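Local atomic coordinates of ribonucleoside-diphosphate reductase subunit beta (Streptococcus sanguinis, PDB entry 4N83), a protein that probably supplies, as the small dimetal-bearing subunit of a class Ib ribonucleotide reductase, the cofactor needed to convert ribonucleotides into the deoxyribonucleotides used for DNA synthesis. Residues A[138-143]-A[150-155]; A[204-209]-A[216-221]. One frame throughout, in Å; residues are numbered along the deposited sequence.

Contact 1 of 2, residues A[138-143]-A[150-155]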
# COMPACT_ATOMS: atom_id res chain seq x y z
N ASN A 138 11.18 -12.04 -11.63
CA ASN A 138 10.15 -12.67 -10.79
C ASN A 138 10.60 -14.01 -10.22
O ASN A 138 10.22 -14.37 -9.10
CB ASN A 138 8.84 -12.86 -11.57
CG ASN A 138 7.66 -13.20 -10.67
OD1 ASN A 138 7.66 -12.89 -9.48
ND2 ASN A 138 6.65 -13.83 -11.24
N GLU A 139 11.41 -14.74 -10.98
CA GLU A 139 12.01 -15.99 -10.51
C GLU A 139 12.88 -15.75 -9.28
O GLU A 139 12.92 -16.58 -8.37
CB GLU A 139 12.83 -16.65 -11.63
CG GLU A 139 13.50 -17.97 -11.26
CD GLU A 139 14.86 -17.81 -10.61
OE1 GLU A 139 15.63 -16.91 -11.01
OE2 GLU A 139 15.17 -18.59 -9.68
N ILE A 140 13.56 -14.60 -9.25
CA ILE A 140 14.35 -14.19 -8.09
C ILE A 140 13.44 -13.87 -6.90
O ILE A 140 13.74 -14.26 -5.77
CB ILE A 140 15.26 -12.98 -8.41
CG1 ILE A 140 16.30 -13.37 -9.47
CG2 ILE A 140 15.96 -12.48 -7.16
CD1 ILE A 140 16.87 -12.18 -10.22
N TYR A 141 12.33 -13.18 -7.16
CA TYR A 141 11.37 -12.85 -6.09
C TYR A 141 10.73 -14.11 -5.50
O TYR A 141 10.54 -14.20 -4.29
CB TYR A 141 10.27 -11.90 -6.59
CG TYR A 141 10.73 -10.49 -6.95
CD1 TYR A 141 11.68 -9.82 -6.17
CD2 TYR A 141 10.18 -9.82 -8.04
CE1 TYR A 141 12.08 -8.53 -6.50
CE2 TYR A 141 10.57 -8.54 -8.36
CZ TYR A 141 11.53 -7.90 -7.59
OH TYR A 141 11.92 -6.62 -7.92
N LEU A 142 10.41 -15.07 -6.36
CA LEU A 142 9.75 -16.30 -5.93
C LEU A 142 10.70 -17.28 -5.23
O LEU A 142 10.30 -17.95 -4.28
CB LEU A 142 9.06 -17.00 -7.12
CG LEU A 142 7.85 -16.28 -7.72
CD1 LEU A 142 7.44 -16.93 -9.04
CD2 LEU A 142 6.67 -16.27 -6.75
N ASN A 143 11.95 -17.35 -5.69
CA ASN A 143 12.91 -18.35 -5.20
C ASN A 143 14.19 -17.81 -4.55
O ASN A 143 14.74 -18.45 -3.65
CB ASN A 143 13.29 -19.30 -6.34
CG ASN A 143 12.09 -20.00 -6.96
OD1 ASN A 143 11.95 -20.06 -8.18
ND2 ASN A 143 11.21 -20.52 -6.11
N LYS A 150 16.49 -7.89 -3.11
CA LYS A 150 16.75 -6.45 -2.97
C LYS A 150 17.61 -5.91 -4.11
O LYS A 150 17.42 -4.78 -4.55
CB LYS A 150 17.43 -6.16 -1.62
CG LYS A 150 16.52 -6.37 -0.43
CD LYS A 150 17.20 -6.00 0.88
CE LYS A 150 16.22 -5.93 2.04
NZ LYS A 150 15.63 -7.26 2.37
N ILE A 151 18.56 -6.72 -4.59
CA ILE A 151 19.42 -6.34 -5.71
C ILE A 151 18.62 -6.24 -7.02
O ILE A 151 18.86 -5.35 -7.83
CB ILE A 151 20.57 -7.35 -5.91
CG1 ILE A 151 21.52 -7.34 -4.71
CG2 ILE A 151 21.36 -7.03 -7.17
CD1 ILE A 151 22.35 -8.60 -4.56
N ALA A 152 17.68 -7.17 -7.20
CA ALA A 152 16.87 -7.23 -8.42
C ALA A 152 15.91 -6.05 -8.55
O ALA A 152 15.74 -5.51 -9.64
CB ALA A 152 16.10 -8.54 -8.48
N SER A 153 15.30 -5.66 -7.44
CA SER A 153 14.37 -4.52 -7.42
C SER A 153 15.10 -3.19 -7.63
O SER A 153 14.55 -2.27 -8.24
CB SER A 153 13.60 -4.48 -6.10
OG SER A 153 12.53 -3.55 -6.16
N VAL A 154 16.33 -3.09 -7.13
CA VAL A 154 17.16 -1.91 -7.34
C VAL A 154 17.62 -1.83 -8.79
O VAL A 154 17.53 -0.78 -9.42
CB VAL A 154 18.36 -1.86 -6.37
CG1 VAL A 154 19.33 -0.75 -6.75
CG2 VAL A 154 17.89 -1.68 -4.94
N PHE A 155 18.13 -2.95 -9.33
CA PHE A 155 18.49 -3.02 -10.75
C PHE A 155 17.29 -2.71 -11.64
O PHE A 155 17.42 -2.02 -12.65
CB PHE A 155 19.03 -4.40 -11.14
CG PHE A 155 20.49 -4.62 -10.81
CD1 PHE A 155 21.44 -3.62 -11.00
CD2 PHE A 155 20.91 -5.86 -10.36
CE1 PHE A 155 22.77 -3.85 -10.71
CE2 PHE A 155 22.25 -6.10 -10.07
CZ PHE A 155 23.18 -5.09 -10.24

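Contact 2 of 2, residues A[204-209]-A[216-221]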
# COMPACT_ATOMS: atom_id res chain seq x y z
N LEU A 204 22.88 -3.25 5.24
CA LEU A 204 22.83 -3.72 6.63
C LEU A 204 23.04 -5.23 6.68
O LEU A 204 23.86 -5.72 7.46
CB LEU A 204 21.50 -3.35 7.30
CG LEU A 204 21.51 -2.10 8.19
CD1 LEU A 204 22.10 -0.89 7.47
CD2 LEU A 204 20.10 -1.79 8.68
N ALA A 205 22.30 -5.96 5.85
CA ALA A 205 22.40 -7.42 5.79
C ALA A 205 23.61 -7.90 4.98
O ALA A 205 23.96 -9.07 5.03
CB ALA A 205 21.11 -8.01 5.22
N PHE A 206 24.24 -6.99 4.23
CA PHE A 206 25.45 -7.30 3.46
C PHE A 206 26.70 -7.27 4.34
O PHE A 206 27.59 -8.10 4.18
CB PHE A 206 25.59 -6.32 2.29
CG PHE A 206 26.81 -6.55 1.44
CD1 PHE A 206 26.84 -7.58 0.51
CD2 PHE A 206 27.92 -5.72 1.55
CE1 PHE A 206 27.95 -7.79 -0.28
CE2 PHE A 206 29.04 -5.93 0.76
CZ PHE A 206 29.06 -6.97 -0.15
N ASN A 207 26.75 -6.32 5.27
CA ASN A 207 27.88 -6.18 6.21
C ASN A 207 27.79 -7.10 7.43
O ASN A 207 28.72 -7.14 8.25
CB ASN A 207 28.02 -4.72 6.66
CG ASN A 207 28.67 -3.84 5.60
OD1 ASN A 207 29.88 -3.89 5.40
ND2 ASN A 207 27.86 -3.02 4.93
N GLU A 208 26.70 -7.85 7.56
CA GLU A 208 26.55 -8.85 8.61
C GLU A 208 27.13 -10.21 8.20
O GLU A 208 27.47 -11.03 9.05
CB GLU A 208 25.08 -9.00 9.01
CG GLU A 208 24.56 -7.84 9.84
CD GLU A 208 23.05 -7.87 10.04
OE1 GLU A 208 22.36 -8.61 9.30
OE2 GLU A 208 22.56 -7.15 10.93
N LEU A 209 27.22 -10.44 6.89
CA LEU A 209 27.81 -11.66 6.35
C LEU A 209 29.34 -11.56 6.36
O LEU A 209 29.88 -10.45 6.34
CB LEU A 209 27.33 -11.90 4.92
CG LEU A 209 25.82 -11.96 4.67
CD1 LEU A 209 25.53 -12.03 3.18
CD2 LEU A 209 25.19 -13.14 5.40
N LYS A 216 30.69 -14.19 -2.98
CA LYS A 216 29.74 -14.99 -3.75
C LYS A 216 28.55 -14.17 -4.25
O LYS A 216 28.12 -14.32 -5.39
CB LYS A 216 29.22 -16.17 -2.92
CG LYS A 216 30.26 -17.26 -2.68
CD LYS A 216 29.62 -18.49 -2.04
CE LYS A 216 30.63 -19.60 -1.84
NZ LYS A 216 31.14 -20.14 -3.13
N LEU A 217 28.02 -13.30 -3.38
CA LEU A 217 26.88 -12.46 -3.73
C LEU A 217 27.26 -11.41 -4.77
O LEU A 217 26.50 -11.17 -5.71
CB LEU A 217 26.31 -11.78 -2.48
CG LEU A 217 24.97 -11.06 -2.65
CD1 LEU A 217 23.84 -12.06 -2.83
CD2 LEU A 217 24.71 -10.15 -1.45
N LYS A 218 28.42 -10.79 -4.59
CA LYS A 218 28.96 -9.84 -5.57
C LYS A 218 29.18 -10.51 -6.93
O LYS A 218 28.99 -9.88 -7.97
CB LYS A 218 30.26 -9.22 -5.07
CG LYS A 218 30.07 -8.21 -3.94
CD LYS A 218 31.39 -7.80 -3.30
CE LYS A 218 32.24 -6.96 -4.24
NZ LYS A 218 33.47 -6.45 -3.57
N GLU A 219 29.58 -11.78 -6.91
CA GLU A 219 29.72 -12.56 -8.14
C GLU A 219 28.35 -12.79 -8.79
O GLU A 219 28.21 -12.64 -10.01
CB GLU A 219 30.40 -13.90 -7.85
CG GLU A 219 30.85 -14.66 -9.10
CD GLU A 219 31.51 -15.99 -8.78
OE1 GLU A 219 31.57 -16.37 -7.60
OE2 GLU A 219 31.97 -16.65 -9.73
N TRP A 220 27.36 -13.14 -7.98
CA TRP A 220 25.98 -13.32 -8.46
C TRP A 220 25.35 -11.98 -8.87
O TRP A 220 24.45 -11.95 -9.71
CB TRP A 220 25.13 -13.99 -7.38
CG TRP A 220 23.78 -14.45 -7.87
CD1 TRP A 220 23.48 -15.66 -8.43
CD2 TRP A 220 22.55 -13.71 -7.83
NE1 TRP A 220 22.14 -15.72 -8.75
CE2 TRP A 220 21.55 -14.54 -8.39
CE3 TRP A 220 22.20 -12.43 -7.38
CZ2 TRP A 220 20.22 -14.12 -8.51
CZ3 TRP A 220 20.88 -12.02 -7.50
CH2 TRP A 220 19.91 -12.86 -8.07
N MET A 221 25.84 -10.89 -8.29
CA MET A 221 25.33 -9.55 -8.57
C MET A 221 25.71 -9.08 -9.97
O MET A 221 24.84 -8.72 -10.77
CB MET A 221 25.86 -8.57 -7.52
CG MET A 221 25.34 -7.14 -7.66
SD MET A 221 25.61 -6.18 -6.16
CE MET A 221 25.27 -4.53 -6.77

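Contact 1 of 2, residues A[138-143]-A[150-155]
I140 and Y141 of helix 128-143 meet A152 and S153 of helix 148-160 across a near-antiparallel pair of helices. The two short segments run at 153° to each other with axes 9.6 Å apart at closest approach, and the backbones come nearest at I140 and A152, whose CA atoms are 7.4 Å apart. The apolar part centres on the A152 methyl. I140 CD1 lies 4.1 Å from A152 CB, and I140 CG2 stands almost as close, so both branches of the isoleucine rest on one methyl. A152 CB also lies 4.5 Å from Y141 CE1, oblique to the phenol ring.

The polar part is indirect. With CG anti to its carbonyl carbon (chi1 -68°), Y141 carries its phenol across to helix 148-160, where OH is 3.3 Å from S153 CB, which sits at the ring edge near its plane. Y141 OH and S153 OG are 3.6 Å apart and form no hydrogen bond. Both instead bond to the Q69 side-chain amide on helix 49-78, Y141 OH through NE2 and S153 OG through OE1, so one amide satisfies two buried hydroxyls.

All four touching residues are buried, and the S153 side chain lies about 5 Å from a bound manganese ion. The arrangement is a consecutive antiparallel helix pair beside the dimetal site of the ferritin-like helical fold of ribonucleotide reductase small subunits.

Contact 2 of 2, residues A[204-209]-A[216-221]
F206, in the last turn of helix 178-206, directs the rim of its ring at L217 and K218 near the start of helix 211-240. Its CG is anti to the backbone N (chi1 180°), which extends the phenyl group across the gap although the backbones stay well apart: the closest CA atoms, those of F206 and L217, are 9.0 Å from each other.

L217 touches with a single branch. Its CG is likewise anti to the backbone N (chi1 -170°), which with the second torsion brings the CD2 methyl into the plane of the phenyl ring, 3.9 Å from F206 CD1 and 4.2 Å from F206 CE1. K218 contributes the aliphatic part of its chain, which runs roughly perpendicular to the phenylalanine side chain. K218 CD is 4.0 Å from F206 CZ, also near the ring plane, and K218 CG is almost equally close. The lysine chain bends at the CG-CD bond (chi3 70°), the bond whose two carbons touch the ring; CE and NZ continue past it.

Beside this contact, L147 of the loop before helix 148-160 packs on A205, L209 and L217, bridging the two segments, while E208 forms a salt bridge with R82. Across the segments themselves there is no hydrogen bond and a modest 136 Å² is buried in sum, so the pairing rests on the fit and burial of carbon, and the K218 ammonium plays no part in it.

How the contacts relate
Contact 1 precedes contact 2 in the chain, and their centres are 14 Å apart on the same side of the chain's centre. They meet directly through apolar packing: I140 CD1 lies 3.8 Å from W220 CH2, while I151 CD1 approaches L217 CG at 4.1 Å. F155 and I151 also pack on M221, so segment 216-221 borders both segments of contact 1 as well as 204-209. The S153 side chain of contact 1 is about 4 Å from that of the manganese ligand E157, whereas contact 2 lies away from the metal site. The centre of contact 2 is about 22 Å from the centre of the chain, that of contact 1 about 13 Å.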